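Local coordinates for protein exoribonuclease II, mitochondrial (Candida glabrata, PDB 6F3H) that probably degrades mitochondrial RNA from the 3' end as the exoribonuclease component of the mtEXO degradosome, using a magnesium-dependent RNB-family active site, at residues I424-A429 / F493-V498; V507-F512 / C619-Q624; T615-A620 / T691-V696; Y632-G637 / F681-K686. The protein carries 1 engineered substitution. All blocks are in the same frame, centred on the assembly; numbering follows the deposited sequence.

Interaction 1. Residues I424-A429 / F493-V498; sequences IHIHIA and FSFELV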
# COMPACT_ATOMS: atom_id res chain seq x y z
N ILE A 424 13.42 -13.20 27.27
CA ILE A 424 13.37 -12.09 26.34
C ILE A 424 12.16 -11.22 26.61
O ILE A 424 11.06 -11.72 26.87
CB ILE A 424 13.34 -12.60 24.91
CG1 ILE A 424 14.38 -13.71 24.80
CG2 ILE A 424 13.57 -11.46 23.99
CD1 ILE A 424 15.80 -13.20 24.95
N HIS A 425 12.38 -9.92 26.51
CA HIS A 425 11.34 -8.93 26.71
C HIS A 425 11.32 -7.99 25.53
O HIS A 425 12.34 -7.38 25.21
CB HIS A 425 11.57 -8.15 27.98
CG HIS A 425 11.57 -9.01 29.20
ND1 HIS A 425 10.42 -9.32 29.89
CD2 HIS A 425 12.58 -9.62 29.86
CE1 HIS A 425 10.72 -10.07 30.92
NE2 HIS A 425 12.03 -10.27 30.93
N ILE A 426 10.16 -7.87 24.92
CA ILE A 426 9.95 -6.98 23.79
C ILE A 426 9.02 -5.91 24.25
O ILE A 426 7.84 -6.18 24.53
CB ILE A 426 9.38 -7.73 22.59
CG1 ILE A 426 10.09 -9.06 22.50
CG2 ILE A 426 9.57 -6.92 21.34
CD1 ILE A 426 11.56 -8.88 22.18
N HIS A 427 9.53 -4.71 24.33
CA HIS A 427 8.77 -3.60 24.86
C HIS A 427 8.33 -2.75 23.69
O HIS A 427 9.15 -2.20 22.97
CB HIS A 427 9.58 -2.77 25.84
CG HIS A 427 10.37 -3.61 26.77
ND1 HIS A 427 9.78 -4.35 27.77
CD2 HIS A 427 11.70 -3.82 26.87
CE1 HIS A 427 10.72 -5.00 28.43
NE2 HIS A 427 11.89 -4.69 27.91
N ILE A 428 7.03 -2.68 23.52
CA ILE A 428 6.44 -1.95 22.43
C ILE A 428 5.87 -0.68 23.02
O ILE A 428 5.27 -0.72 24.10
CB ILE A 428 5.34 -2.81 21.78
CG1 ILE A 428 5.97 -4.02 21.10
CG2 ILE A 428 4.64 -2.02 20.74
CD1 ILE A 428 7.31 -3.71 20.45
N ALA A 429 6.08 0.44 22.35
CA ALA A 429 5.47 1.66 22.84
C ALA A 429 3.97 1.44 23.00
O ALA A 429 3.38 0.59 22.33
CB ALA A 429 5.74 2.81 21.87
N PHE A 493 6.12 -8.01 25.98
CA PHE A 493 5.86 -9.41 25.69
C PHE A 493 7.09 -10.17 26.10
O PHE A 493 8.18 -9.91 25.58
CB PHE A 493 5.59 -9.61 24.21
CG PHE A 493 4.50 -8.74 23.69
CD1 PHE A 493 4.74 -7.39 23.39
CD2 PHE A 493 3.22 -9.25 23.50
CE1 PHE A 493 3.73 -6.57 22.92
CE2 PHE A 493 2.21 -8.43 23.03
CZ PHE A 493 2.46 -7.09 22.74
N SER A 494 6.93 -11.10 27.01
CA SER A 494 8.07 -11.75 27.63
C SER A 494 7.93 -13.25 27.43
O SER A 494 6.81 -13.78 27.42
CB SER A 494 8.14 -11.41 29.10
OG SER A 494 7.94 -10.02 29.29
N PHE A 495 9.06 -13.91 27.23
CA PHE A 495 9.07 -15.35 27.05
C PHE A 495 10.52 -15.84 27.06
O PHE A 495 11.46 -15.05 26.97
CB PHE A 495 8.42 -15.75 25.75
CG PHE A 495 8.95 -15.00 24.61
CD1 PHE A 495 8.41 -13.78 24.26
CD2 PHE A 495 10.06 -15.47 23.94
CE1 PHE A 495 8.93 -13.05 23.19
CE2 PHE A 495 10.60 -14.76 22.89
CZ PHE A 495 10.02 -13.54 22.51
N GLU A 496 10.67 -17.15 27.15
CA GLU A 496 11.98 -17.75 27.29
C GLU A 496 12.28 -18.73 26.17
O GLU A 496 11.41 -19.47 25.71
CB GLU A 496 12.12 -18.44 28.61
CG GLU A 496 12.27 -17.46 29.72
CD GLU A 496 11.85 -18.04 31.04
OE1 GLU A 496 11.88 -19.28 31.16
OE2 GLU A 496 11.50 -17.26 31.96
N LEU A 497 13.53 -18.70 25.77
CA LEU A 497 14.08 -19.56 24.76
C LEU A 497 15.17 -20.41 25.36
O LEU A 497 15.96 -19.94 26.17
CB LEU A 497 14.66 -18.77 23.62
CG LEU A 497 13.59 -17.94 22.96
CD1 LEU A 497 14.07 -16.54 22.87
CD2 LEU A 497 13.44 -18.53 21.60
N VAL A 498 15.19 -21.66 24.93
CA VAL A 498 16.14 -22.64 25.40
C VAL A 498 17.00 -23.08 24.23
O VAL A 498 16.48 -23.35 23.14
CB VAL A 498 15.39 -23.82 26.05
CG1 VAL A 498 14.41 -23.26 27.02
CG2 VAL A 498 14.62 -24.59 25.01

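Interaction 2. Residues V507-F512 / C619-Q624; sequences VDYDTF and CAAFFQ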
# COMPACT_ATOMS: atom_id res chain seq x y z
N VAL A 507 11.29 -22.56 21.88
CA VAL A 507 10.56 -21.46 22.46
C VAL A 507 9.49 -22.01 23.40
O VAL A 507 8.61 -22.78 22.98
CB VAL A 507 9.93 -20.61 21.34
CG1 VAL A 507 9.24 -21.53 20.32
CG2 VAL A 507 8.97 -19.59 21.92
N ASP A 508 9.54 -21.60 24.65
CA ASP A 508 8.56 -22.10 25.60
C ASP A 508 7.35 -21.18 25.57
O ASP A 508 7.36 -20.11 26.18
CB ASP A 508 9.13 -22.20 27.01
CG ASP A 508 8.22 -23.00 27.94
OD1 ASP A 508 7.46 -23.86 27.45
OD2 ASP A 508 8.26 -22.76 29.17
N TYR A 509 6.30 -21.59 24.84
CA TYR A 509 5.12 -20.74 24.74
C TYR A 509 4.44 -20.58 26.09
O TYR A 509 3.73 -19.60 26.32
CB TYR A 509 4.13 -21.27 23.70
CG TYR A 509 2.87 -20.42 23.60
CD1 TYR A 509 2.92 -19.12 23.09
CD2 TYR A 509 1.64 -20.89 24.05
CE1 TYR A 509 1.77 -18.34 23.01
CE2 TYR A 509 0.49 -20.10 23.97
CZ TYR A 509 0.56 -18.83 23.46
OH TYR A 509 -0.58 -18.06 23.39
N ASP A 510 4.64 -21.54 26.99
CA ASP A 510 4.10 -21.39 28.32
C ASP A 510 4.80 -20.26 29.08
O ASP A 510 4.21 -19.68 29.99
CB ASP A 510 4.22 -22.75 29.03
CG ASP A 510 3.42 -22.83 30.31
OD1 ASP A 510 3.54 -21.92 31.16
OD2 ASP A 510 2.68 -23.82 30.48
N THR A 511 6.03 -19.89 28.69
CA THR A 511 6.66 -18.68 29.22
C THR A 511 5.95 -17.41 28.78
O THR A 511 6.02 -16.38 29.46
CB THR A 511 8.11 -18.54 28.77
OG1 THR A 511 8.78 -19.80 28.84
CG2 THR A 511 8.80 -17.55 29.65
N PHE A 512 5.32 -17.46 27.62
CA PHE A 512 4.88 -16.25 26.96
C PHE A 512 3.94 -15.47 27.84
O PHE A 512 2.98 -16.01 28.39
CB PHE A 512 4.18 -16.59 25.64
CG PHE A 512 3.63 -15.38 24.92
CD1 PHE A 512 4.44 -14.61 24.11
CD2 PHE A 512 2.30 -15.01 25.09
CE1 PHE A 512 3.92 -13.48 23.45
CE2 PHE A 512 1.79 -13.90 24.43
CZ PHE A 512 2.60 -13.13 23.61
N CYS A 619 1.65 -13.33 19.02
CA CYS A 619 0.35 -12.72 19.31
C CYS A 619 -0.74 -13.30 18.45
O CYS A 619 -1.91 -13.26 18.84
CB CYS A 619 0.38 -11.22 19.13
SG CYS A 619 1.10 -10.45 20.51
N ALA A 620 -0.38 -13.82 17.28
CA ALA A 620 -1.34 -14.61 16.53
C ALA A 620 -1.89 -15.72 17.41
O ALA A 620 -3.10 -15.82 17.63
CB ALA A 620 -0.68 -15.18 15.28
N ALA A 621 -0.98 -16.53 17.97
CA ALA A 621 -1.40 -17.63 18.83
C ALA A 621 -2.24 -17.12 19.98
O ALA A 621 -3.30 -17.68 20.29
CB ALA A 621 -0.17 -18.36 19.35
N PHE A 622 -1.81 -16.03 20.58
CA PHE A 622 -2.47 -15.50 21.76
C PHE A 622 -3.89 -15.06 21.45
O PHE A 622 -4.84 -15.43 22.16
CB PHE A 622 -1.62 -14.35 22.28
CG PHE A 622 -2.02 -13.81 23.60
CD1 PHE A 622 -1.68 -14.47 24.77
CD2 PHE A 622 -2.64 -12.58 23.69
CE1 PHE A 622 -2.01 -13.92 26.00
CE2 PHE A 622 -2.98 -12.03 24.91
CZ PHE A 622 -2.66 -12.70 26.07
N PHE A 623 -4.07 -14.30 20.37
CA PHE A 623 -5.40 -13.80 20.03
C PHE A 623 -6.35 -14.94 19.72
O PHE A 623 -7.54 -14.88 20.04
CB PHE A 623 -5.30 -12.84 18.85
CG PHE A 623 -5.18 -11.41 19.25
CD1 PHE A 623 -4.09 -10.98 19.97
CD2 PHE A 623 -6.13 -10.49 18.90
CE1 PHE A 623 -3.96 -9.67 20.34
CE2 PHE A 623 -6.00 -9.16 19.27
CZ PHE A 623 -4.91 -8.75 19.99
N GLN A 624 -5.84 -15.98 19.07
CA GLN A 624 -6.69 -17.10 18.70
C GLN A 624 -7.10 -17.91 19.92
O GLN A 624 -8.28 -18.23 20.10
CB GLN A 624 -5.94 -17.97 17.70
CG GLN A 624 -5.76 -17.33 16.35
CD GLN A 624 -4.87 -18.17 15.46
OE1 GLN A 624 -5.37 -18.95 14.64
NE2 GLN A 624 -3.56 -18.04 15.62

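Interaction 3. Residues T615-A620 / T691-V696; sequences TNKLCA and TAYLTV. With nucleotides of chain C.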
# COMPACT_ATOMS: atom_id res chain seq x y z
N THR A 615 7.66 -12.07 17.69
CA THR A 615 6.64 -11.41 18.50
C THR A 615 5.31 -11.41 17.80
O THR A 615 4.27 -11.66 18.42
CB THR A 615 7.05 -9.97 18.72
OG1 THR A 615 8.39 -9.92 19.19
CG2 THR A 615 6.11 -9.30 19.69
N ASN A 616 5.31 -11.06 16.52
CA ASN A 616 4.07 -10.97 15.80
C ASN A 616 3.47 -12.35 15.59
O ASN A 616 2.25 -12.51 15.68
CB ASN A 616 4.31 -10.25 14.48
CG ASN A 616 4.54 -8.78 14.69
OD1 ASN A 616 3.93 -8.17 15.55
ND2 ASN A 616 5.44 -8.21 13.90
N LYS A 617 4.31 -13.37 15.37
CA LYS A 617 3.79 -14.73 15.27
C LYS A 617 3.10 -15.14 16.55
O LYS A 617 2.05 -15.78 16.53
CB LYS A 617 4.90 -15.73 14.95
CG LYS A 617 5.30 -15.80 13.51
CD LYS A 617 6.14 -17.04 13.28
CE LYS A 617 7.58 -16.91 13.81
NZ LYS A 617 8.43 -18.05 13.34
N LEU A 618 3.68 -14.79 17.69
CA LEU A 618 3.14 -15.28 18.95
C LEU A 618 1.81 -14.63 19.30
O LEU A 618 0.91 -15.29 19.83
CB LEU A 618 4.14 -15.07 20.07
CG LEU A 618 5.29 -16.07 19.96
CD1 LEU A 618 6.33 -15.84 21.04
CD2 LEU A 618 4.78 -17.50 19.97
N CYS A 619 1.65 -13.33 19.02
CA CYS A 619 0.35 -12.72 19.31
C CYS A 619 -0.74 -13.30 18.45
O CYS A 619 -1.91 -13.26 18.84
CB CYS A 619 0.38 -11.22 19.13
SG CYS A 619 1.10 -10.45 20.51
N ALA A 620 -0.38 -13.82 17.28
CA ALA A 620 -1.34 -14.61 16.53
C ALA A 620 -1.89 -15.72 17.41
O ALA A 620 -3.10 -15.82 17.63
CB ALA A 620 -0.68 -15.18 15.28
N THR A 691 2.12 -20.27 9.55
CA THR A 691 1.22 -19.95 10.64
C THR A 691 0.72 -18.52 10.51
O THR A 691 1.25 -17.71 9.74
CB THR A 691 1.90 -20.24 11.98
OG1 THR A 691 0.89 -20.27 13.00
CG2 THR A 691 3.00 -19.20 12.31
N ALA A 692 -0.33 -18.23 11.27
CA ALA A 692 -0.89 -16.89 11.34
C ALA A 692 0.15 -15.87 11.80
O ALA A 692 1.18 -16.22 12.37
CB ALA A 692 -2.08 -16.87 12.30
N TYR A 693 -0.12 -14.59 11.53
CA TYR A 693 0.81 -13.49 11.78
C TYR A 693 -0.00 -12.25 12.12
O TYR A 693 -0.83 -11.83 11.30
CB TYR A 693 1.69 -13.24 10.57
CG TYR A 693 2.83 -12.29 10.76
CD1 TYR A 693 4.02 -12.72 11.35
CD2 TYR A 693 2.78 -10.98 10.29
CE1 TYR A 693 5.09 -11.87 11.51
CE2 TYR A 693 3.85 -10.12 10.43
CZ TYR A 693 5.01 -10.58 11.05
OH TYR A 693 6.09 -9.74 11.21
N LEU A 694 0.22 -11.66 13.29
CA LEU A 694 -0.58 -10.53 13.74
C LEU A 694 0.36 -9.46 14.24
O LEU A 694 1.08 -9.67 15.22
CB LEU A 694 -1.54 -10.97 14.85
CG LEU A 694 -2.50 -9.93 15.42
CD1 LEU A 694 -3.90 -10.48 15.43
CD2 LEU A 694 -2.12 -9.51 16.83
N THR A 695 0.36 -8.30 13.58
CA THR A 695 1.41 -7.31 13.79
C THR A 695 1.05 -6.40 14.95
O THR A 695 -0.02 -5.78 14.95
CB THR A 695 1.65 -6.48 12.53
OG1 THR A 695 0.48 -5.72 12.22
CG2 THR A 695 2.00 -7.36 11.35
N VAL A 696 1.95 -6.32 15.93
CA VAL A 696 1.75 -5.55 17.15
C VAL A 696 2.96 -4.67 17.44
O VAL A 696 2.92 -3.81 18.34
CB VAL A 696 1.49 -6.50 18.32
CG1 VAL A 696 0.08 -7.01 18.28
CG2 VAL A 696 2.46 -7.63 18.21
P U C 4 7.21 -7.47 8.63
OP1 U C 4 6.30 -7.67 9.77
OP2 U C 4 6.85 -6.54 7.55
O5' U C 4 8.55 -6.94 9.24
C5' U C 4 9.29 -7.77 10.11
C4' U C 4 10.53 -7.06 10.50
O4' U C 4 11.43 -7.03 9.36
C3' U C 4 10.32 -5.61 10.83
O3' U C 4 9.76 -5.39 12.10
C2' U C 4 11.71 -5.04 10.62
O2' U C 4 12.56 -5.37 11.71
C1' U C 4 12.17 -5.83 9.39
N1 U C 4 11.91 -5.07 8.14
C2 U C 4 12.93 -4.23 7.73
O2 U C 4 13.98 -4.13 8.33
N3 U C 4 12.68 -3.53 6.59
C4 U C 4 11.52 -3.58 5.84
O4 U C 4 11.46 -2.88 4.83
C5 U C 4 10.50 -4.47 6.33
C6 U C 4 10.73 -5.16 7.44

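Interaction 4. Residues Y632-G637 / F681-K686; sequences YRCYNG and FPLPHK. With nucleotides of chain C.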
# COMPACT_ATOMS: atom_id res chain seq x y z
N TYR A 632 -5.03 -9.54 11.20
CA TYR A 632 -3.89 -10.37 10.84
C TYR A 632 -3.32 -9.88 9.53
O TYR A 632 -3.93 -9.08 8.83
CB TYR A 632 -4.30 -11.84 10.73
CG TYR A 632 -4.97 -12.37 11.98
CD1 TYR A 632 -6.25 -11.95 12.33
CD2 TYR A 632 -4.32 -13.26 12.83
CE1 TYR A 632 -6.87 -12.41 13.48
CE2 TYR A 632 -4.93 -13.72 13.99
CZ TYR A 632 -6.21 -13.30 14.32
OH TYR A 632 -6.87 -13.74 15.46
N ARG A 633 -2.13 -10.37 9.20
CA ARG A 633 -1.52 -10.11 7.92
C ARG A 633 -1.23 -11.47 7.31
O ARG A 633 -0.53 -12.28 7.91
CB ARG A 633 -0.23 -9.30 8.07
CG ARG A 633 0.66 -9.42 6.84
CD ARG A 633 1.88 -8.53 6.89
NE ARG A 633 1.62 -7.30 7.60
CZ ARG A 633 2.57 -6.46 7.99
NH1 ARG A 633 3.84 -6.76 7.73
NH2 ARG A 633 2.24 -5.35 8.65
N CYS A 634 -1.75 -11.71 6.10
CA CYS A 634 -1.80 -13.03 5.52
C CYS A 634 -1.15 -13.01 4.16
O CYS A 634 -0.90 -11.95 3.59
CB CYS A 634 -3.23 -13.56 5.39
SG CYS A 634 -4.27 -13.08 6.77
N TYR A 635 -0.86 -14.20 3.65
CA TYR A 635 -0.28 -14.32 2.32
C TYR A 635 -0.69 -15.69 1.80
O TYR A 635 -0.36 -16.70 2.44
CB TYR A 635 1.24 -14.16 2.34
CG TYR A 635 1.89 -14.32 0.98
CD1 TYR A 635 1.99 -15.57 0.40
CD2 TYR A 635 2.40 -13.24 0.28
CE1 TYR A 635 2.56 -15.75 -0.85
CE2 TYR A 635 2.97 -13.42 -0.98
CZ TYR A 635 3.04 -14.68 -1.53
OH TYR A 635 3.59 -14.93 -2.77
N ASN A 636 -1.37 -15.71 0.65
CA ASN A 636 -1.91 -16.95 0.10
C ASN A 636 -0.99 -17.58 -0.92
O ASN A 636 -0.89 -18.80 -0.98
CB ASN A 636 -3.23 -16.72 -0.62
CG ASN A 636 -4.36 -16.44 0.31
OD1 ASN A 636 -4.23 -16.57 1.52
ND2 ASN A 636 -5.50 -16.05 -0.25
N GLY A 637 -0.41 -16.78 -1.78
CA GLY A 637 0.30 -17.34 -2.88
C GLY A 637 -0.66 -17.48 -4.04
O GLY A 637 -1.81 -17.03 -3.99
N PHE A 681 -9.41 -12.35 10.21
CA PHE A 681 -9.33 -13.64 10.87
C PHE A 681 -8.05 -14.33 10.44
O PHE A 681 -7.52 -14.05 9.36
CB PHE A 681 -10.55 -14.51 10.55
CG PHE A 681 -10.96 -14.43 9.13
CD1 PHE A 681 -10.27 -15.14 8.16
CD2 PHE A 681 -12.05 -13.64 8.75
CE1 PHE A 681 -10.65 -15.07 6.84
CE2 PHE A 681 -12.44 -13.56 7.43
CZ PHE A 681 -11.74 -14.27 6.47
N PRO A 682 -7.54 -15.24 11.26
CA PRO A 682 -6.24 -15.85 10.99
C PRO A 682 -6.20 -16.61 9.68
O PRO A 682 -7.09 -17.40 9.37
CB PRO A 682 -6.06 -16.80 12.17
CG PRO A 682 -7.45 -17.03 12.68
CD PRO A 682 -8.13 -15.73 12.52
N LEU A 683 -5.14 -16.38 8.93
CA LEU A 683 -4.81 -17.12 7.73
C LEU A 683 -3.31 -17.19 7.70
O LEU A 683 -2.63 -16.27 8.17
CB LEU A 683 -5.33 -16.43 6.46
CG LEU A 683 -6.83 -16.56 6.30
CD1 LEU A 683 -7.30 -15.68 5.19
CD2 LEU A 683 -7.16 -18.01 6.03
N PRO A 684 -2.74 -18.27 7.17
CA PRO A 684 -1.29 -18.37 7.16
C PRO A 684 -0.67 -17.24 6.35
O PRO A 684 -1.13 -16.90 5.25
CB PRO A 684 -1.02 -19.74 6.51
CG PRO A 684 -2.33 -20.19 5.95
CD PRO A 684 -3.41 -19.49 6.70
N HIS A 685 0.40 -16.66 6.90
CA HIS A 685 1.31 -15.82 6.13
C HIS A 685 2.38 -16.78 5.67
O HIS A 685 3.34 -17.06 6.39
CB HIS A 685 1.85 -14.66 6.95
CG HIS A 685 2.59 -13.65 6.13
ND1 HIS A 685 3.56 -14.00 5.22
CD2 HIS A 685 2.47 -12.30 6.05
CE1 HIS A 685 4.03 -12.92 4.63
NE2 HIS A 685 3.39 -11.87 5.12
N LYS A 686 2.16 -17.35 4.50
CA LYS A 686 2.91 -18.51 4.02
C LYS A 686 4.34 -18.19 3.64
O LYS A 686 5.03 -19.13 3.21
CB LYS A 686 2.16 -19.11 2.86
CG LYS A 686 0.84 -19.67 3.32
CD LYS A 686 0.25 -20.52 2.25
CE LYS A 686 -1.19 -20.85 2.55
NZ LYS A 686 -1.81 -21.52 1.38
P A C 3 5.17 -9.06 3.68
OP1 A C 3 3.99 -9.25 4.56
OP2 A C 3 5.31 -7.81 2.93
O5' A C 3 6.53 -9.24 4.50
C5' A C 3 6.72 -10.37 5.34
C4' A C 3 8.03 -10.29 6.09
O4' A C 3 9.13 -10.46 5.16
C3' A C 3 8.32 -8.98 6.80
O3' A C 3 7.69 -8.89 8.06
C2' A C 3 9.84 -8.97 6.86
O2' A C 3 10.33 -9.80 7.89
C1' A C 3 10.19 -9.61 5.52
N9 A C 3 10.24 -8.56 4.51
C8 A C 3 9.23 -8.10 3.73
N7 A C 3 9.60 -7.12 2.96
C5 A C 3 10.92 -6.96 3.29
C6 A C 3 11.87 -6.08 2.83
N6 A C 3 11.61 -5.18 1.88
N1 A C 3 13.10 -6.18 3.38
C2 A C 3 13.34 -7.10 4.34
N3 A C 3 12.51 -7.99 4.86
C4 A C 3 11.33 -7.83 4.27
P G C 2 4.62 -7.75 -1.53
OP1 G C 2 3.34 -7.49 -0.80
OP2 G C 2 5.63 -6.72 -1.91
O5' G C 2 5.48 -8.83 -0.76
C5' G C 2 4.96 -10.13 -0.54
C4' G C 2 5.83 -10.92 0.38
O4' G C 2 7.07 -11.27 -0.27
C3' G C 2 6.27 -10.22 1.64
O3' G C 2 5.26 -10.23 2.61
C2' G C 2 7.52 -11.00 2.03
O2' G C 2 7.18 -12.21 2.67
C1' G C 2 8.11 -11.33 0.67
N9 G C 2 9.05 -10.31 0.27
C8 G C 2 8.74 -9.35 -0.66
N7 G C 2 9.74 -8.55 -0.85
C5 G C 2 10.71 -9.03 0.02
C6 G C 2 12.00 -8.54 0.23
O6 G C 2 12.48 -7.55 -0.34
N1 G C 2 12.71 -9.29 1.19
C2 G C 2 12.23 -10.41 1.88
N2 G C 2 13.10 -10.99 2.76
N3 G C 2 10.99 -10.88 1.67
C4 G C 2 10.32 -10.13 0.74
P U C 4 7.21 -7.47 8.63
OP1 U C 4 6.30 -7.67 9.77
OP2 U C 4 6.85 -6.54 7.55
O5' U C 4 8.55 -6.94 9.24
C5' U C 4 9.29 -7.77 10.11
C4' U C 4 10.53 -7.06 10.50
O4' U C 4 11.43 -7.03 9.36
C3' U C 4 10.32 -5.61 10.83
O3' U C 4 9.76 -5.39 12.10
C2' U C 4 11.71 -5.04 10.62
O2' U C 4 12.56 -5.37 11.71
C1' U C 4 12.17 -5.83 9.39
N1 U C 4 11.91 -5.07 8.14
C2 U C 4 12.93 -4.23 7.73
O2 U C 4 13.98 -4.13 8.33
N3 U C 4 12.68 -3.53 6.59
C4 U C 4 11.52 -3.58 5.84
O4 U C 4 11.46 -2.88 4.83
C5 U C 4 10.50 -4.47 6.33
C6 U C 4 10.73 -5.16 7.44
O HOH W 1 -2.19 -13.88 9.60
O HOH W 2 -3.11 -18.11 3.80

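Interaction 1. Residues I424-A429 / F493-V498
Ile424 lays its CB over one face of the Phe495 ring, 4.0 Å from CE2, while the Ile424 and Leu497 side chains cross at about a right angle, CG1 of the first meeting CD1 of the second. The phenyl group reaches this position because Phe495 CG stands between its own backbone N and carbonyl carbon (chi1 51°), which brings the ring back toward the facing strand. Its CE1 also meets Ile426, 4.2 Å from CG1. Farther along, Ile428 and Phe493 meet by CG1 and CE1, 3.9 Å apart, and the edge of the Phe493 ring lies in plane with Ile426 O. Isoleucines on one strand and phenylalanines on the other thus make a continuous apolar face.

The opposite face carries a polar pair. There His425 presents a ring edge to Ser494, ND1 and OG being joined by a 2.6 Å hydrogen bond in which either could donate.

Between the two faces run the backbone bonds of antiparallel strands whose directions differ by 166°. Ile424 and Phe495 form one hydrogen-bonded pair, with Ile424 N 2.7 Å from Phe495 O and a nearly straight N-H...O angle of 167°. Ile426 and Phe493 form the next, and His425 with Ser494 is the non-hydrogen-bonded pair between them.

The two are adjacent inner strands of the mixed RNB-domain sheet, flanked by 410-416, which starts at magnesium ligand Asp410 close to Ile428, and by 505-519. Helix 603-625 packs on the isoleucine and phenylalanine face through Leu614, Thr615 and Cys619, whereas Phe392 and Met395 adjoin His425 on the other.

Interaction 2. Residues V507-F512 / C619-Q624
Phe512 and Phe622 make the aromatic part of this contact, an offset edge-to-face pair in which the edge of Phe512 is directed at the face of Phe622. The ring centroids are 5.6 Å apart and the planes meet at 60°, with Phe512 CE2 coming to 3.5 Å from Phe622 CD1. Each ring reaches out from its own backbone by the same torsion, CG lying opposite the main-chain N (chi1 177° in Phe512 and -172° in Phe622), and the two side chains cross at about a right angle.

Apolar contacts extend this pair along the helix. The edge of the Phe512 ring also approaches Cys619, with CZ 4.4 Å from SG, one turn before Phe622. Tyr509 touches Ala621 through CE1, 4.1 Å from CB. In a separate van der Waals contact, its OH comes up to the helix backbone, 3.6 Å from Phe622 CA.

No hydrogen bond joins the two segments, but each is braced by bonds of its own. In 507-512 the chain turns a corner, with Thr511 N bonded to Asp508 O at 2.8 Å and Phe512 N to Tyr509 O, and this turn sets Tyr509 and Phe512 toward the helix together. In 619-624, Gln624 folds back so that NE2 donates to Ala620 O at 3.0 Å from above the carbonyl plane; the same oxygen also accepts from Gln624 N.

At the bend in strand 505-519, which pairs with 488-499 through Asp508 and Glu496, the rings of Tyr509 and Phe512 rest on helix 603-625, where Leu618 touches both. Phe493 of strand 488-499 adjoins Phe512, and Leu712 of helix 703-716 touches Phe622.

Interaction 3. Residues T615-A620 / T691-V696
Two first torsions bring Asn616 and Tyr693 together. In Asn616, CG lies opposite the carbonyl carbon (chi1 -72°), turning the amide toward 691-696; in Tyr693, whose CB points away, CG lies opposite the backbone N (chi1 -171°), which carries the ring back along the helix toward Asn616 CB, received over one face 3.8 Å from the centroid. At its edge the same ring meets Lys617 CG, while Lys617 NZ makes a salt bridge with Asp567.

Asn616 holds the non-helical chain at three points. Its OD1 accepts from Val696 N at 2.7 Å, its main-chain O accepts from Leu694 N at 3.2 Å with the donor above the carbonyl plane, and ND2 donates to Tyr693 OH at 3.2 Å. That hydroxyl donates to OP1 of U4 of chain C, 2.5 Å away, which makes Asn616 a second-shell residue that probably helps to position the tyrosine.

Beyond this polar centre, Ala620 CB packs on Ala692 CB at 3.7 Å, and Cys619 meets Leu694 CD2 with its CB and Val696 CG2 with its SG. The contact is consistent with the RNA-binding channel of RNB-type exoribonucleases, a helix-braced loop offering a tyrosine hydroxyl to a phosphate.

Interaction 4. Residues Y632-G637 / F681-K686
His685 passes Arg633 and Tyr635 on its way to the RNA. Its CB starts 3.5 Å from Arg633 O, and with CG opposite the backbone N (chi1 -170°) the imidazole runs alongside Arg633, pointing the same way. Along one edge CD2 meets Arg633 CG at 3.5 Å. ND1 lies beneath Tyr635 CB, which covers one ring face 3.9 Å from the centroid in a CH-pi contact. CE1 lies 3.6 Å from O3' of G2 of chain C. At the tip, NE2 donates to OP1 of A3 of chain C at 2.7 Å, nearly straight (171°).

Arg633 continues beside it, its chain bent at chi3, and NH1 gives a weak hydrogen bond to OP2 of U4 of chain C.

Behind this polar front the segments are joined by Tyr635 N, which donates to Pro684 O at 3.2 Å, and by a weaker bond from Lys686 N to Tyr635 O. Pro682 CD sits over a face of Tyr632, 3.9 Å from the ring centroid, and Cys634 SG packs on Leu683 CB at 3.5 Å. His685, whose backbone is bridged to Tyr635, and Arg633 reach consecutive phosphates, consistent with a phosphate-binding wall of the RNA path in an RNB domain.

How the interactions relate
Interactions 1 to 4 form a chain of neighbours, with successive centres 11, 9 and 10 Å apart. Helix 603-625 links the first three: Phe493 CE2 of interaction 1 lies 3.4 Å from Cys619 SG, a residue shared by interactions 2 and 3. Interactions 3 and 4 are joined through the backbone, where Tyr693 O and Arg633 N are 2.9 Å apart and probably hydrogen-bonded, as are Thr691 O and His685 N at 3.1 Å. The sheet end adjoins the active site, the Ile428 side chain being about 9 Å from the magnesium ion, while interactions 3 and 4 hold phosphates of the bound RNA. The nearest atom of interaction 2 is about 12 Å from the RNA.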